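Local coordinates for protein tyrosinase (Burkholderia thailandensis, PDB 5ZRD) that oxidises phenols to catechols and probably on to quinones, as a tyrosinase with a pair of copper ions at its active site, at residues L32-V37 with S107-V112; N167-P172 with W470-C475; V237-V242 with K413-V418; G335-L340 with C389-R394; K425-T430 with P530-S535. All blocks are in the same frame, centred on the assembly; numbering follows the deposited sequence.

In the fold
The five contacts lie around a copper pair held by H57, H85 and H94 on one side and H277, H281 and H320 on the other. None of them touches it. In contact 2 the side chain of W470 is about 11 Å from those of H57 and H281 and about 13 Å from the bound oxygen atom. Contacts 1 and 5 lie on opposite sides of the chain's centre, their own centres 50 Å apart. Contacts 3 and 5 approach to about 6 Å between nearest atoms; helix 410-415 and strand 426-430 follow each other in the chain. Contact 4 is nested inside the loops closed by contacts 2 and 3.

Contact 1 of 5, residues L32-V37 with S107-V112; sequences LVRAWV and SIVPGV
V109 turns CG2 to the side opposite its carbonyl carbon, with CG1 trans to N (chi1 175°), and this sets CG2 against A35. V109 CG2 lies 3.8 Å from A35 N and 3.9 Å from A35 CB. R34 swings CG away from its own backbone N (chi1 173°). The R34 side chain then crosses that of V109 at about a right angle, with R34 CG 4.0 Å from V109 CG2. The charged end of R34 continues to D141, with which NH1 forms a salt bridge. The contact packs helix 27-41 against the C-terminal end of helix 90-108 and the type II beta turn V109-V112 that follows, within the largely helical part of the fold. I108 meets the helix backbone: its CG2 is 3.7 Å from R34 O, and its CG1 is 3.8 Å from A35 O. V112, at the end of the turn, brings CG1 to 4.2 Å from A35 CB. Its CG2 rests on the backbone of L32. L105 of helix 90-108 touches both A35 and V112.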
# COMPACT_ATOMS: atom_id res chain seq x y z
N LEU A 32 -47.43 -0.61 17.05
CA LEU A 32 -46.15 -1.19 16.70
C LEU A 32 -46.07 -1.38 15.18
O LEU A 32 -45.12 -0.89 14.56
CB LEU A 32 -45.95 -2.52 17.44
CG LEU A 32 -44.61 -3.19 17.15
CD1 LEU A 32 -43.48 -2.44 17.83
CD2 LEU A 32 -44.63 -4.65 17.52
N VAL A 33 -47.05 -2.05 14.59
CA VAL A 33 -47.05 -2.29 13.15
C VAL A 33 -47.03 -0.94 12.41
O VAL A 33 -46.23 -0.75 11.50
CB VAL A 33 -48.21 -3.19 12.69
CG1 VAL A 33 -48.40 -3.14 11.18
CG2 VAL A 33 -48.01 -4.63 13.14
N ARG A 34 -47.87 -0.00 12.85
CA ARG A 34 -47.97 1.29 12.16
C ARG A 34 -46.61 1.99 12.21
O ARG A 34 -46.26 2.62 11.25
CB ARG A 34 -49.06 2.17 12.77
CG ARG A 34 -49.10 3.60 12.22
CD ARG A 34 -50.17 4.48 12.87
NE ARG A 34 -51.49 4.07 12.43
CZ ARG A 34 -52.38 3.40 13.17
NH1 ARG A 34 -53.53 3.04 12.61
NH2 ARG A 34 -52.14 3.10 14.44
N ALA A 35 -45.90 1.88 13.33
CA ALA A 35 -44.56 2.51 13.48
C ALA A 35 -43.54 1.86 12.54
O ALA A 35 -42.67 2.53 11.96
CB ALA A 35 -44.11 2.38 14.92
N TRP A 36 -43.62 0.54 12.42
CA TRP A 36 -42.70 -0.19 11.58
C TRP A 36 -42.99 0.13 10.11
O TRP A 36 -42.04 0.32 9.30
CB TRP A 36 -42.78 -1.69 11.88
CG TRP A 36 -41.84 -2.15 12.93
CD1 TRP A 36 -42.06 -2.29 14.28
CD2 TRP A 36 -40.48 -2.55 12.72
NE1 TRP A 36 -40.93 -2.74 14.91
CE2 TRP A 36 -39.95 -2.89 13.97
CE3 TRP A 36 -39.67 -2.63 11.58
CZ2 TRP A 36 -38.64 -3.34 14.11
CZ3 TRP A 36 -38.38 -3.06 11.72
CH2 TRP A 36 -37.88 -3.41 12.97
N VAL A 37 -44.28 0.22 9.74
CA VAL A 37 -44.61 0.67 8.37
C VAL A 37 -43.97 2.05 8.14
O VAL A 37 -43.26 2.28 7.16
CB VAL A 37 -46.14 0.69 8.14
CG1 VAL A 37 -46.48 1.30 6.79
CG2 VAL A 37 -46.74 -0.71 8.25
N SER A 107 -40.89 8.41 16.40
CA SER A 107 -41.06 9.49 15.45
C SER A 107 -42.27 9.25 14.54
O SER A 107 -42.74 10.20 13.97
CB SER A 107 -39.83 9.67 14.61
OG SER A 107 -39.83 8.69 13.57
N ILE A 108 -42.74 8.03 14.38
CA ILE A 108 -43.95 7.74 13.66
C ILE A 108 -45.10 7.70 14.66
O ILE A 108 -46.10 8.37 14.48
CB ILE A 108 -43.84 6.41 12.90
CG1 ILE A 108 -42.63 6.33 11.96
CG2 ILE A 108 -45.15 6.07 12.17
CD1 ILE A 108 -42.31 7.61 11.23
N VAL A 109 -44.98 6.84 15.68
CA VAL A 109 -46.03 6.69 16.70
C VAL A 109 -45.45 7.09 18.06
O VAL A 109 -44.72 6.28 18.66
CB VAL A 109 -46.56 5.25 16.80
CG1 VAL A 109 -47.53 5.13 17.95
CG2 VAL A 109 -47.16 4.75 15.50
N PRO A 110 -45.80 8.31 18.58
CA PRO A 110 -45.18 8.77 19.85
C PRO A 110 -45.41 7.83 21.04
O PRO A 110 -46.49 7.20 21.18
CB PRO A 110 -45.79 10.18 20.05
CG PRO A 110 -45.87 10.69 18.62
CD PRO A 110 -46.44 9.47 17.90
N GLY A 111 -44.34 7.71 21.87
CA GLY A 111 -44.37 6.84 23.07
C GLY A 111 -44.59 5.36 22.74
O GLY A 111 -44.97 4.58 23.63
N VAL A 112 -44.37 4.91 21.50
CA VAL A 112 -44.48 3.44 21.27
C VAL A 112 -43.20 2.80 21.85
O VAL A 112 -42.13 3.46 21.94
CB VAL A 112 -44.69 3.06 19.79
CG1 VAL A 112 -43.42 3.21 18.98
CG2 VAL A 112 -45.21 1.65 19.63

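Contact 2 of 5, residues N167-P172 with W470-C475; sequences NIYEKP and WNVVQC
Y169 OH accepts a hydrogen bond from V472 N at 3.0 Å, with an N-H...O angle of 160°. The same hydroxyl is also hydrogen-bonded to a glycerol, probably from the crystallisation liquor. V472 CG2 sits over the centre of the Y169 ring, 3.5 Å from the centroid and 12° off the normal, a clear CH-pi contact. W470 O lies at the ring edge, 3.3 Å from Y169 CE1. The ring is thus fixed at its hydroxyl and packed on one face by the same residue. N167-E170 form a type I beta turn. The turn starts at the last residue of strand 165-167 and meets residues 470-475, in the loop between strands 456-466 and 485-489. N167 also pairs with a strand of the second subunit, so the sheet runs on across the interface. I168 holds CG1 between its backbone N and carbonyl carbon (chi1 59°). From there I168 CD1 reaches W470 CB at 3.9 Å. N167 CB closes on V472 CG2 at 3.8 Å.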
# COMPACT_ATOMS: atom_id res chain seq x y z
N ASN A 167 -19.68 -8.72 -5.63
CA ASN A 167 -19.21 -9.66 -4.61
C ASN A 167 -20.37 -10.06 -3.68
O ASN A 167 -21.47 -9.52 -3.80
CB ASN A 167 -18.01 -9.06 -3.87
CG ASN A 167 -18.46 -7.84 -3.11
OD1 ASN A 167 -19.49 -7.93 -2.47
ND2 ASN A 167 -17.79 -6.72 -3.23
N ILE A 168 -20.09 -10.96 -2.74
CA ILE A 168 -21.16 -11.61 -2.00
C ILE A 168 -21.69 -10.66 -0.92
O ILE A 168 -22.77 -10.91 -0.35
CB ILE A 168 -20.76 -12.99 -1.44
CG1 ILE A 168 -19.56 -12.91 -0.50
CG2 ILE A 168 -20.52 -14.00 -2.56
CD1 ILE A 168 -19.23 -14.21 0.15
N TYR A 169 -20.99 -9.54 -0.69
CA TYR A 169 -21.59 -8.50 0.13
C TYR A 169 -22.82 -7.90 -0.55
O TYR A 169 -23.70 -7.40 0.13
CB TYR A 169 -20.64 -7.33 0.40
CG TYR A 169 -19.36 -7.66 1.11
CD1 TYR A 169 -19.24 -8.81 1.88
CD2 TYR A 169 -18.28 -6.80 1.05
CE1 TYR A 169 -18.05 -9.11 2.54
CE2 TYR A 169 -17.09 -7.09 1.71
CZ TYR A 169 -16.98 -8.25 2.47
OH TYR A 169 -15.81 -8.57 3.10
N GLU A 170 -22.86 -7.93 -1.89
CA GLU A 170 -23.76 -7.03 -2.67
C GLU A 170 -25.12 -7.68 -2.83
O GLU A 170 -25.22 -8.92 -2.98
CB GLU A 170 -23.12 -6.68 -4.01
CG GLU A 170 -21.84 -5.89 -3.83
CD GLU A 170 -21.32 -5.28 -5.10
OE1 GLU A 170 -20.78 -4.16 -5.05
OE2 GLU A 170 -21.44 -5.95 -6.12
N LYS A 171 -26.14 -6.81 -2.78
CA LYS A 171 -27.51 -7.22 -2.90
C LYS A 171 -28.30 -6.13 -3.62
O LYS A 171 -28.21 -4.96 -3.24
CB LYS A 171 -28.05 -7.55 -1.50
CG LYS A 171 -27.87 -9.01 -1.12
CD LYS A 171 -27.63 -9.33 0.33
CE LYS A 171 -28.75 -10.12 0.95
NZ LYS A 171 -28.30 -11.31 1.70
N PRO A 172 -29.07 -6.52 -4.67
CA PRO A 172 -29.71 -5.50 -5.51
C PRO A 172 -30.88 -4.78 -4.84
O PRO A 172 -31.50 -5.30 -3.88
CB PRO A 172 -30.31 -6.29 -6.68
CG PRO A 172 -30.70 -7.61 -6.05
CD PRO A 172 -29.55 -7.86 -5.10
N TRP A 470 -19.70 -13.01 6.15
CA TRP A 470 -19.16 -13.31 4.84
C TRP A 470 -17.91 -12.47 4.63
O TRP A 470 -17.91 -11.32 5.04
CB TRP A 470 -20.19 -13.00 3.75
CG TRP A 470 -21.46 -13.77 3.90
CD1 TRP A 470 -22.69 -13.26 4.19
CD2 TRP A 470 -21.62 -15.19 3.78
NE1 TRP A 470 -23.61 -14.27 4.24
CE2 TRP A 470 -22.98 -15.46 3.99
CE3 TRP A 470 -20.75 -16.24 3.49
CZ2 TRP A 470 -23.51 -16.76 3.92
CZ3 TRP A 470 -21.26 -17.52 3.40
CH2 TRP A 470 -22.63 -17.77 3.60
N ASN A 471 -16.91 -13.01 3.93
CA ASN A 471 -15.66 -12.29 3.61
C ASN A 471 -15.37 -12.25 2.11
O ASN A 471 -15.45 -13.27 1.42
CB ASN A 471 -14.43 -12.97 4.17
CG ASN A 471 -14.12 -12.51 5.57
OD1 ASN A 471 -14.15 -13.31 6.50
ND2 ASN A 471 -13.82 -11.23 5.71
N VAL A 472 -14.96 -11.08 1.67
CA VAL A 472 -14.38 -10.86 0.34
C VAL A 472 -12.91 -10.48 0.53
O VAL A 472 -12.63 -9.44 1.11
CB VAL A 472 -15.09 -9.72 -0.40
CG1 VAL A 472 -14.45 -9.45 -1.76
CG2 VAL A 472 -16.58 -9.99 -0.53
N VAL A 473 -12.01 -11.30 0.04
CA VAL A 473 -10.60 -11.13 0.33
C VAL A 473 -9.79 -11.06 -0.97
O VAL A 473 -10.05 -11.82 -1.92
CB VAL A 473 -10.10 -12.27 1.24
CG1 VAL A 473 -10.38 -13.65 0.66
CG2 VAL A 473 -8.62 -12.10 1.57
N GLN A 474 -8.77 -10.19 -0.95
CA GLN A 474 -7.98 -9.87 -2.15
C GLN A 474 -6.82 -10.85 -2.40
O GLN A 474 -6.23 -10.75 -3.46
CB GLN A 474 -7.42 -8.45 -2.07
CG GLN A 474 -8.44 -7.37 -2.39
CD GLN A 474 -7.81 -5.99 -2.46
OE1 GLN A 474 -6.60 -5.84 -2.69
NE2 GLN A 474 -8.63 -4.97 -2.23
N CYS A 475 -6.46 -11.76 -1.50
CA CYS A 475 -5.40 -12.76 -1.80
C CYS A 475 -5.98 -14.18 -1.62
O CYS A 475 -6.75 -14.41 -0.70
CB CYS A 475 -4.11 -12.53 -0.99
SG CYS A 475 -4.29 -12.04 0.76

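Contact 3 of 5, residues V237-V242 with K413-V418; sequences VYAKYV and KSLLAV
This is a small apolar contact between helix 237-244 and the end of helix 410-415, with no hydrogen bond between the two segments. L415 and L416 both point toward helix 237-244. L415 extends with CG trans to its backbone N (chi1 171°). L415 CD2 comes to the edge of the Y238 ring, near the ring plane and 3.9 Å from Y238 CE1. L415 CD2 also lies 4.3 Å from A239 CB. L416 takes the other rotamer, with CG on the side of its backbone N (chi1 -62°). L416 CD1 meets V242 CG1 at 3.9 Å, and L416 CD2 lies 3.9 Å from A239 O. L412, from the preceding turn of helix 410-415, also touches Y238 and V242. Y241 points elsewhere, and its hydroxyl bonds E119. Through V237 and Y241, helix 237-244 packs on helices 274-285 and 315-334, which carry the copper ligands H277, H281 and H320. Helix 410-415 is thus joined through helix 237-244 to the helical copper-binding core of the tyrosinase fold.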
# COMPACT_ATOMS: atom_id res chain seq x y z
N VAL A 237 -30.68 -24.01 23.57
CA VAL A 237 -30.54 -22.58 23.75
C VAL A 237 -31.23 -22.16 25.04
O VAL A 237 -30.80 -21.21 25.66
CB VAL A 237 -31.10 -21.79 22.56
CG1 VAL A 237 -30.91 -20.29 22.78
CG2 VAL A 237 -30.45 -22.25 21.26
N TYR A 238 -32.27 -22.88 25.46
CA TYR A 238 -32.93 -22.54 26.70
C TYR A 238 -31.95 -22.62 27.88
O TYR A 238 -31.77 -21.63 28.67
CB TYR A 238 -34.15 -23.44 26.91
CG TYR A 238 -34.88 -23.22 28.20
CD1 TYR A 238 -34.47 -23.83 29.38
CD2 TYR A 238 -35.98 -22.38 28.26
CE1 TYR A 238 -35.15 -23.62 30.58
CE2 TYR A 238 -36.67 -22.16 29.44
CZ TYR A 238 -36.26 -22.79 30.61
OH TYR A 238 -36.95 -22.56 31.76
N ALA A 239 -31.32 -23.79 27.99
CA ALA A 239 -30.27 -24.00 29.00
C ALA A 239 -29.17 -22.95 28.88
O ALA A 239 -28.63 -22.53 29.89
CB ALA A 239 -29.67 -25.38 28.85
N LYS A 240 -28.74 -22.62 27.65
CA LYS A 240 -27.62 -21.71 27.50
C LYS A 240 -28.00 -20.30 28.01
O LYS A 240 -27.20 -19.63 28.63
CB LYS A 240 -27.17 -21.69 26.04
CG LYS A 240 -26.23 -22.80 25.61
CD LYS A 240 -25.30 -22.33 24.51
CE LYS A 240 -24.32 -23.38 24.00
NZ LYS A 240 -23.08 -23.41 24.82
N TYR A 241 -29.25 -19.86 27.80
CA TYR A 241 -29.73 -18.56 28.30
C TYR A 241 -29.81 -18.57 29.84
O TYR A 241 -29.39 -17.61 30.48
CB TYR A 241 -31.07 -18.23 27.69
CG TYR A 241 -31.08 -17.35 26.46
CD1 TYR A 241 -30.32 -16.19 26.39
CD2 TYR A 241 -31.95 -17.62 25.41
CE1 TYR A 241 -30.35 -15.37 25.27
CE2 TYR A 241 -32.00 -16.79 24.30
CZ TYR A 241 -31.21 -15.66 24.22
OH TYR A 241 -31.27 -14.81 23.15
N VAL A 242 -30.28 -19.68 30.42
CA VAL A 242 -30.29 -19.84 31.88
C VAL A 242 -28.86 -19.75 32.41
O VAL A 242 -28.58 -18.95 33.31
CB VAL A 242 -30.96 -21.15 32.36
CG1 VAL A 242 -30.80 -21.32 33.86
CG2 VAL A 242 -32.44 -21.23 31.98
N LYS A 413 -31.66 -24.13 38.66
CA LYS A 413 -30.40 -24.65 39.29
C LYS A 413 -30.09 -26.09 38.85
O LYS A 413 -28.95 -26.44 38.52
CB LYS A 413 -30.51 -24.72 40.82
CG LYS A 413 -29.55 -23.85 41.61
CD LYS A 413 -30.17 -22.54 42.05
CE LYS A 413 -29.17 -21.55 42.62
NZ LYS A 413 -29.70 -20.16 42.52
N SER A 414 -31.11 -26.92 38.92
CA SER A 414 -30.92 -28.31 38.76
C SER A 414 -30.83 -28.65 37.28
O SER A 414 -30.10 -29.57 36.91
CB SER A 414 -32.03 -29.08 39.41
OG SER A 414 -33.16 -29.03 38.58
N LEU A 415 -31.55 -27.94 36.42
CA LEU A 415 -31.38 -28.21 35.00
C LEU A 415 -29.90 -28.09 34.62
O LEU A 415 -29.42 -28.88 33.82
CB LEU A 415 -32.24 -27.23 34.19
CG LEU A 415 -31.99 -27.27 32.69
CD1 LEU A 415 -32.62 -28.51 32.08
CD2 LEU A 415 -32.49 -26.00 32.03
N LEU A 416 -29.19 -27.12 35.21
CA LEU A 416 -27.75 -26.89 35.03
C LEU A 416 -26.88 -27.84 35.89
O LEU A 416 -25.64 -27.78 35.79
CB LEU A 416 -27.41 -25.46 35.46
CG LEU A 416 -28.07 -24.30 34.69
CD1 LEU A 416 -27.51 -22.96 35.18
CD2 LEU A 416 -27.89 -24.46 33.18
N ALA A 417 -27.45 -28.63 36.79
CA ALA A 417 -26.66 -29.46 37.72
C ALA A 417 -26.14 -30.71 37.02
O ALA A 417 -26.84 -31.37 36.24
CB ALA A 417 -27.49 -29.86 38.93
N VAL A 418 -24.92 -31.06 37.39
CA VAL A 418 -24.35 -32.34 36.99
C VAL A 418 -25.14 -33.46 37.70
O VAL A 418 -25.13 -33.53 38.92
CB VAL A 418 -22.86 -32.40 37.34
CG1 VAL A 418 -22.23 -33.75 36.95
CG2 VAL A 418 -22.11 -31.23 36.70

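Contact 4 of 5, residues G335-L340 with C389-R394; sequences GHTDRL and CINIER
I390 and L340 form the tight apolar part of this contact, while D338 and R394 form its solvent side, linked to the interior by the buried N391. Residues 335-340 follow helix 315-334; residues 389-394 lead into and begin helix 392-396. G335 ends the first helix in a Schellman motif, and N391 is the N-cap of the second. I390 CG2 is wedged against the backbone of 335-340, 3.7 Å from D338 C. I390 CG2 also reaches L340 CG at 4.0 Å, and the two side chains slide past each other in opposite directions. Q331 of helix 315-334 bonds both H336 O and I390 O. On the polar side, N391 turns CG trans to its backbone N (chi1 -176°), and its amide works both ways. N391 OD1 accepts from R394 N at 2.9 Å and, weakly, from E393 N. N391 ND2 donates to D338 OD1 at 3.0 Å. Carboxylate and amide planes are 46° apart, and the donor stands above the carboxylate plane. The exposed R394 stands further off: its NE is 3.9 Å from D338 OD1, a long salt bridge. The other carboxylate oxygen, D338 OD2, takes a hydrogen bond of 2.8 Å from T337 OG1.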
# COMPACT_ATOMS: atom_id res chain seq x y z
N GLY A 335 -26.51 -7.61 40.80
CA GLY A 335 -26.15 -6.37 41.47
C GLY A 335 -25.51 -5.36 40.55
O GLY A 335 -24.81 -4.46 41.05
N HIS A 336 -25.79 -5.42 39.24
CA HIS A 336 -25.11 -4.52 38.28
C HIS A 336 -26.09 -3.60 37.57
O HIS A 336 -25.79 -3.15 36.47
CB HIS A 336 -24.25 -5.33 37.29
CG HIS A 336 -23.15 -6.07 37.97
ND1 HIS A 336 -22.03 -5.42 38.45
CD2 HIS A 336 -23.04 -7.36 38.35
CE1 HIS A 336 -21.26 -6.30 39.08
NE2 HIS A 336 -21.85 -7.48 39.01
N THR A 337 -27.24 -3.29 38.17
CA THR A 337 -28.16 -2.31 37.58
C THR A 337 -27.53 -0.91 37.53
O THR A 337 -27.94 -0.12 36.66
CB THR A 337 -29.51 -2.17 38.30
OG1 THR A 337 -29.22 -1.63 39.60
CG2 THR A 337 -30.30 -3.46 38.29
N ASP A 338 -26.53 -0.60 38.37
CA ASP A 338 -25.98 0.77 38.33
C ASP A 338 -24.48 0.87 38.16
O ASP A 338 -23.93 1.95 38.10
CB ASP A 338 -26.41 1.57 39.57
CG ASP A 338 -27.91 1.77 39.64
OD1 ASP A 338 -28.40 2.72 38.99
OD2 ASP A 338 -28.61 0.97 40.28
N ARG A 339 -23.80 -0.23 38.08
CA ARG A 339 -22.38 -0.17 37.81
C ARG A 339 -21.98 -1.43 37.07
O ARG A 339 -22.55 -2.51 37.27
CB ARG A 339 -21.54 -0.01 39.08
CG ARG A 339 -21.88 -0.98 40.20
CD ARG A 339 -21.10 -0.61 41.45
NE ARG A 339 -20.92 -1.73 42.39
CZ ARG A 339 -20.11 -1.72 43.45
NH1 ARG A 339 -20.10 -2.75 44.29
NH2 ARG A 339 -19.32 -0.68 43.69
N LEU A 340 -21.01 -1.23 36.20
CA LEU A 340 -20.36 -2.29 35.49
C LEU A 340 -18.86 -2.07 35.69
O LEU A 340 -18.42 -0.95 35.93
CB LEU A 340 -20.74 -2.23 34.00
CG LEU A 340 -22.20 -2.52 33.68
CD1 LEU A 340 -22.47 -2.33 32.19
CD2 LEU A 340 -22.59 -3.93 34.08
N CYS A 389 -25.75 4.02 29.48
CA CYS A 389 -26.89 3.04 29.31
C CYS A 389 -26.74 1.81 30.22
O CYS A 389 -27.19 0.67 29.90
CB CYS A 389 -27.06 2.59 27.87
SG CYS A 389 -25.54 1.89 27.15
N ILE A 390 -26.20 2.05 31.40
CA ILE A 390 -26.13 0.98 32.40
C ILE A 390 -27.53 0.72 32.98
O ILE A 390 -28.02 -0.42 33.05
CB ILE A 390 -25.06 1.31 33.46
CG1 ILE A 390 -23.71 1.54 32.77
CG2 ILE A 390 -25.00 0.22 34.52
CD1 ILE A 390 -22.58 1.90 33.69
N ASN A 391 -28.22 1.77 33.37
CA ASN A 391 -29.47 1.58 34.04
C ASN A 391 -30.57 2.01 33.08
O ASN A 391 -30.76 3.22 32.84
CB ASN A 391 -29.56 2.39 35.34
CG ASN A 391 -30.85 2.10 36.08
OD1 ASN A 391 -31.92 2.04 35.48
ND2 ASN A 391 -30.75 1.87 37.38
N ILE A 392 -31.30 1.04 32.54
CA ILE A 392 -32.27 1.40 31.52
C ILE A 392 -33.39 2.30 32.10
O ILE A 392 -33.94 3.09 31.36
CB ILE A 392 -32.85 0.17 30.80
CG1 ILE A 392 -33.57 -0.77 31.76
CG2 ILE A 392 -31.79 -0.56 29.99
CD1 ILE A 392 -34.33 -1.88 31.08
N GLU A 393 -33.77 2.15 33.38
CA GLU A 393 -34.90 2.91 33.98
C GLU A 393 -34.43 4.36 34.25
O GLU A 393 -35.01 5.31 33.71
CB GLU A 393 -35.41 2.22 35.24
CG GLU A 393 -35.97 0.83 34.99
CD GLU A 393 -36.31 -0.01 36.22
OE1 GLU A 393 -35.76 0.27 37.31
OE2 GLU A 393 -37.11 -0.99 36.09
N ARG A 394 -33.31 4.54 34.92
CA ARG A 394 -32.83 5.88 35.32
C ARG A 394 -32.20 6.63 34.15
O ARG A 394 -32.28 7.84 34.15
CB ARG A 394 -31.80 5.83 36.46
CG ARG A 394 -32.28 5.06 37.68
CD ARG A 394 -31.27 5.02 38.82
NE ARG A 394 -31.85 4.29 39.95
CZ ARG A 394 -32.79 4.75 40.79
NH1 ARG A 394 -32.99 6.06 40.93
NH2 ARG A 394 -33.52 3.88 41.49

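Contact 5 of 5, residues K425-T430 with P530-S535; sequences KKLTVT and PKFEVS
L427, V429, F532 and V534 make the apolar centre, all on one face of an antiparallel strand pair. Strand 426-430 is the middle of a three-stranded sheet, and 531-534 lies at its edge within this chain. V429 and F532 lie side by side, with V429 CG2 4.0 Å from F532 CD1. L427 reaches between F532 and V534, its CD1 4.1 Å from V534 CG2. V505 and F503 of strand 502-509 cover this face. The backbones are joined at the hydrogen-bonded pairs T428-E533 and T430-K531. T428 N to E533 O measures 2.8 Å and is nearly straight (173°), and K531 N to T430 O measures 2.7 Å. T428, T430 and E533 occupy the other face, where R344 of the third subunit packs on both threonines. There a water bonds T428 OG1, K426 O and E533 O. At the polar end, S535 N donates to K426 O at 3.1 Å. S535 holds OG between its backbone N and carbonyl carbon (chi1 71°), and this hydroxyl oxygen accepts from K426 N at 3.0 Å.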
# COMPACT_ATOMS: atom_id res chain seq x y z
N LYS A 425 -16.20 -32.79 34.79
CA LYS A 425 -15.02 -32.30 34.06
C LYS A 425 -15.43 -31.57 32.78
O LYS A 425 -16.62 -31.60 32.36
CB LYS A 425 -14.12 -33.47 33.66
CG LYS A 425 -13.44 -34.19 34.80
CD LYS A 425 -12.74 -35.48 34.44
CE LYS A 425 -11.51 -35.70 35.30
NZ LYS A 425 -10.94 -37.06 35.17
N LYS A 426 -14.45 -30.93 32.13
CA LYS A 426 -14.75 -30.26 30.90
C LYS A 426 -13.78 -30.69 29.81
O LYS A 426 -12.65 -31.02 30.09
CB LYS A 426 -14.79 -28.74 31.11
CG LYS A 426 -13.47 -28.01 31.23
CD LYS A 426 -13.67 -26.49 31.36
CE LYS A 426 -12.69 -25.90 32.34
NZ LYS A 426 -13.11 -24.56 32.82
N LEU A 427 -14.28 -30.64 28.57
CA LEU A 427 -13.52 -30.96 27.36
C LEU A 427 -13.05 -29.65 26.71
O LEU A 427 -13.86 -28.78 26.42
CB LEU A 427 -14.42 -31.72 26.38
CG LEU A 427 -13.72 -32.24 25.13
CD1 LEU A 427 -12.74 -33.36 25.46
CD2 LEU A 427 -14.72 -32.75 24.10
N THR A 428 -11.76 -29.54 26.43
CA THR A 428 -11.25 -28.45 25.67
C THR A 428 -10.89 -28.99 24.28
O THR A 428 -10.15 -29.95 24.14
CB THR A 428 -10.04 -27.79 26.36
OG1 THR A 428 -10.35 -27.32 27.68
CG2 THR A 428 -9.49 -26.64 25.56
N VAL A 429 -11.43 -28.35 23.26
CA VAL A 429 -11.18 -28.71 21.88
C VAL A 429 -10.32 -27.61 21.26
O VAL A 429 -10.71 -26.45 21.28
CB VAL A 429 -12.46 -28.92 21.05
CG1 VAL A 429 -12.13 -29.41 19.64
CG2 VAL A 429 -13.43 -29.88 21.72
N THR A 430 -9.17 -28.01 20.73
CA THR A 430 -8.28 -27.11 19.99
C THR A 430 -7.89 -27.76 18.67
O THR A 430 -7.18 -28.73 18.63
CB THR A 430 -7.06 -26.70 20.82
OG1 THR A 430 -6.29 -27.82 21.25
CG2 THR A 430 -7.44 -25.88 22.04
N PRO A 530 -8.63 -32.26 15.37
CA PRO A 530 -8.67 -31.46 16.58
C PRO A 530 -7.91 -32.17 17.70
O PRO A 530 -7.83 -33.39 17.71
CB PRO A 530 -10.16 -31.32 16.93
CG PRO A 530 -10.88 -31.78 15.69
CD PRO A 530 -9.95 -32.84 15.14
N LYS A 531 -7.34 -31.40 18.60
CA LYS A 531 -6.82 -31.92 19.86
C LYS A 531 -7.94 -31.84 20.89
O LYS A 531 -8.69 -30.88 20.94
CB LYS A 531 -5.61 -31.13 20.36
CG LYS A 531 -4.35 -31.24 19.51
CD LYS A 531 -4.33 -30.36 18.25
CE LYS A 531 -3.02 -30.41 17.49
NZ LYS A 531 -2.65 -31.80 17.12
N PHE A 532 -7.98 -32.84 21.74
CA PHE A 532 -8.93 -32.90 22.81
C PHE A 532 -8.19 -33.01 24.14
O PHE A 532 -7.31 -33.83 24.27
CB PHE A 532 -9.79 -34.15 22.64
CG PHE A 532 -10.56 -34.15 21.35
CD1 PHE A 532 -11.76 -33.45 21.25
CD2 PHE A 532 -10.08 -34.81 20.23
CE1 PHE A 532 -12.49 -33.46 20.07
CE2 PHE A 532 -10.81 -34.81 19.04
CZ PHE A 532 -12.01 -34.15 18.97
N GLU A 533 -8.64 -32.27 25.14
CA GLU A 533 -8.01 -32.29 26.44
C GLU A 533 -9.13 -32.26 27.49
O GLU A 533 -10.16 -31.63 27.30
CB GLU A 533 -7.01 -31.13 26.45
CG GLU A 533 -6.67 -30.51 27.78
CD GLU A 533 -5.75 -29.31 27.59
OE1 GLU A 533 -5.33 -28.70 28.62
OE2 GLU A 533 -5.45 -28.98 26.40
N VAL A 534 -8.90 -32.95 28.59
CA VAL A 534 -9.88 -33.15 29.63
C VAL A 534 -9.29 -32.58 30.91
O VAL A 534 -8.17 -32.94 31.27
CB VAL A 534 -10.18 -34.64 29.80
CG1 VAL A 534 -11.11 -34.93 30.98
CG2 VAL A 534 -10.75 -35.21 28.51
N SER A 535 -10.06 -31.72 31.57
CA SER A 535 -9.65 -31.07 32.81
C SER A 535 -9.64 -32.03 34.01
O SER A 535 -10.03 -33.21 33.93
CB SER A 535 -10.59 -29.91 33.11
OG SER A 535 -11.88 -30.38 33.50
O HOH W 1 -10.51 -29.28 29.37